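Local coordinates for protein spectinomycin 9-adenylyltransferase (Enterococcus faecalis, PDB 6SXJ) that transfers the adenylyl group of ATP to the 9-hydroxyl of spectinomycin, releasing diphosphate and so making the bacterium resistant to this antibiotic, at residues E105-G109 against E110-E114. Residues are numbered along the deposited sequence; the frame is centred on the assembly and turned at random.
Sequences EFIYG and EWLQE
Tyr108 and Glu110 meet where the chain leaves strand 103-108 of the mixed sheet of the nucleotidyltransferase domain and turns, through a 3-10 segment, into helix 113-117. The turn itself is evidenced by Leu112 N, which donates to Gly109 O at 3.1 Å. On one side of the chain lies a polar cluster of Tyr108, Glu110 and Gln113. Tyr108 OH gives a very short hydrogen bond to Glu110 OE2 (2.5 Å); the oxygen arrives at the ring edge, in its plane, although ring and carboxylate are steeply inclined to each other. A bend at chi2 folds the Glu110 carboxylate back toward the strand. Gln113 NE2 bonds Glu110 OE1 nearly straight (3.1 Å, 163°), from the syn side but tilted out of the carboxylate plane, and reaches Tyr108 OH only weakly. Each carboxylate oxygen thus takes one bond, OE2 from the strand's Tyr108 and OE1 from Gln113 at the start of the helix; OE2 also bonds Ser73 OG, and the amide oxygen of Gln113 is held by Arg70 NH1.

The other side is apolar. With chi1 at 64°, its CG flanked by both backbone N and C, Trp111 lays its indole back over Gly109. Lacking a CB, Gly109 lets the indole face lie directly against its CA, which sits 3.7 Å from the centroid of the six-membered ring, 18° off the normal and displaced toward the rim: a CH-pi contact. The two branches of Ile107 divide between Trp111 and Leu112: CG1 lies 3.9 Å from Trp111 CZ2, and CG2 3.9 Å from Leu112 CD1.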
loop_
_atom_site.group_PDB
_atom_site.type_symbol
_atom_site.label_atom_id
_atom_site.label_comp_id
_atom_site.label_asym_id
_atom_site.label_seq_id
_atom_site.Cartn_x
_atom_site.Cartn_y
_atom_site.Cartn_z
ATOM N N GLU A 105 -7.003 -12.503 -0.518
ATOM C CA GLU A 105 -6.867 -13.773 0.186
ATOM C C GLU A 105 -6.047 -13.676 1.461
ATOM O O GLU A 105 -6.246 -14.479 2.379
ATOM C CB GLU A 105 -6.215 -14.811 -0.740
ATOM C CG GLU A 105 -5.793 -16.099 -0.037
ATOM C CD GLU A 105 -6.983 -16.967 0.328
ATOM O OE1 GLU A 105 -8.104 -16.624 -0.074
ATOM O OE2 GLU A 105 -6.808 -17.997 1.004
ATOM N N PHE A 106 -5.110 -12.739 1.531
ATOM C CA PHE A 106 -4.172 -12.689 2.640
ATOM C C PHE A 106 -3.407 -11.384 2.545
ATOM O O PHE A 106 -3.150 -10.879 1.448
ATOM C CB PHE A 106 -3.207 -13.882 2.612
ATOM C CG PHE A 106 -2.106 -13.802 3.629
ATOM C CD1 PHE A 106 -2.313 -14.244 4.920
ATOM C CD2 PHE A 106 -0.854 -13.290 3.290
ATOM C CE1 PHE A 106 -1.305 -14.179 5.861
ATOM C CE2 PHE A 106 0.160 -13.217 4.229
ATOM C CZ PHE A 106 -0.067 -13.667 5.518
ATOM N N ILE A 107 -3.045 -10.847 3.703
ATOM C CA ILE A 107 -2.235 -9.640 3.766
ATOM C C ILE A 107 -1.247 -9.792 4.911
ATOM O O ILE A 107 -1.652 -10.037 6.054
ATOM C CB ILE A 107 -3.092 -8.377 3.958
ATOM C CG1 ILE A 107 -2.204 -7.164 4.248
ATOM C CG2 ILE A 107 -4.103 -8.589 5.084
ATOM C CD1 ILE A 107 -1.421 -6.654 3.022
ATOM N N TYR A 108 0.044 -9.645 4.606
ATOM C CA TYR A 108 1.048 -9.352 5.615
ATOM C C TYR A 108 1.272 -7.848 5.631
ATOM O O TYR A 108 1.506 -7.240 4.581
ATOM C CB TYR A 108 2.393 -10.050 5.378
ATOM C CG TYR A 108 3.313 -9.785 6.557
ATOM C CD1 TYR A 108 3.388 -10.675 7.622
ATOM C CD2 TYR A 108 4.052 -8.612 6.638
ATOM C CE1 TYR A 108 4.193 -10.414 8.719
ATOM C CE2 TYR A 108 4.855 -8.347 7.723
ATOM C CZ TYR A 108 4.917 -9.246 8.767
ATOM O OH TYR A 108 5.716 -8.970 9.854
ATOM N N GLY A 109 1.207 -7.258 6.823
ATOM C CA GLY A 109 1.409 -5.834 7.009
ATOM C C GLY A 109 1.711 -5.528 8.462
ATOM O O GLY A 109 1.101 -6.124 9.357
ATOM N N GLU A 110 2.642 -4.607 8.716
ATOM C CA GLU A 110 3.091 -4.374 10.081
ATOM C C GLU A 110 2.043 -3.667 10.927
ATOM O O GLU A 110 2.076 -3.803 12.152
ATOM C CB GLU A 110 4.388 -3.563 10.080
ATOM C CG GLU A 110 5.607 -4.355 9.626
ATOM C CD GLU A 110 5.888 -5.557 10.504
ATOM O OE1 GLU A 110 5.654 -5.478 11.730
ATOM O OE2 GLU A 110 6.323 -6.597 9.966
ATOM N N TRP A 111 1.125 -2.911 10.315
ATOM C CA TRP A 111 0.023 -2.323 11.074
ATOM C C TRP A 111 -0.863 -3.381 11.713
ATOM O O TRP A 111 -1.688 -3.043 12.567
ATOM C CB TRP A 111 -0.833 -1.420 10.182
ATOM C CG TRP A 111 -1.526 -2.147 9.064
ATOM C CD1 TRP A 111 -2.788 -2.654 9.076
ATOM C CD2 TRP A 111 -0.988 -2.444 7.769
ATOM N NE1 TRP A 111 -3.070 -3.254 7.873
ATOM C CE2 TRP A 111 -1.984 -3.131 7.052
ATOM C CE3 TRP A 111 0.237 -2.184 7.147
ATOM C CZ2 TRP A 111 -1.792 -3.572 5.749
ATOM C CZ3 TRP A 111 0.426 -2.622 5.855
ATOM C CH2 TRP A 111 -0.579 -3.308 5.168
ATOM N N LEU A 112 -0.699 -4.647 11.330
ATOM C CA LEU A 112 -1.485 -5.755 11.843
ATOM C C LEU A 112 -0.732 -6.591 12.873
ATOM O O LEU A 112 -1.248 -7.627 13.316
ATOM C CB LEU A 112 -1.923 -6.653 10.685
ATOM C CG LEU A 112 -2.964 -6.152 9.687
ATOM C CD1 LEU A 112 -2.988 -7.080 8.485
ATOM C CD2 LEU A 112 -4.343 -6.071 10.345
ATOM N N GLN A 113 0.470 -6.173 13.268
ATOM C CA GLN A 113 1.300 -7.026 14.115
ATOM C C GLN A 113 0.643 -7.267 15.473
ATOM O O GLN A 113 0.575 -8.406 15.943
ATOM C CB GLN A 113 2.689 -6.406 14.278
ATOM C CG GLN A 113 3.758 -7.385 14.756
ATOM C CD GLN A 113 3.997 -8.521 13.795
ATOM O OE1 GLN A 113 3.529 -9.642 14.009
ATOM N NE2 GLN A 113 4.741 -8.247 12.730
ATOM N N GLU A 114 0.166 -6.210 16.128
ATOM C CA GLU A 114 -0.495 -6.389 17.420
ATOM C C GLU A 114 -1.592 -7.439 17.323
ATOM O O GLU A 114 -1.691 -8.338 18.164
ATOM C CB GLU A 114 -1.074 -5.067 17.903
ATOM C CG GLU A 114 -0.047 -4.125 18.483
ATOM C CD GLU A 114 -0.685 -2.924 19.152
ATOM O OE1 GLU A 114 -0.332 -2.633 20.316
ATOM O OE2 GLU A 114 -1.543 -2.274 18.511
#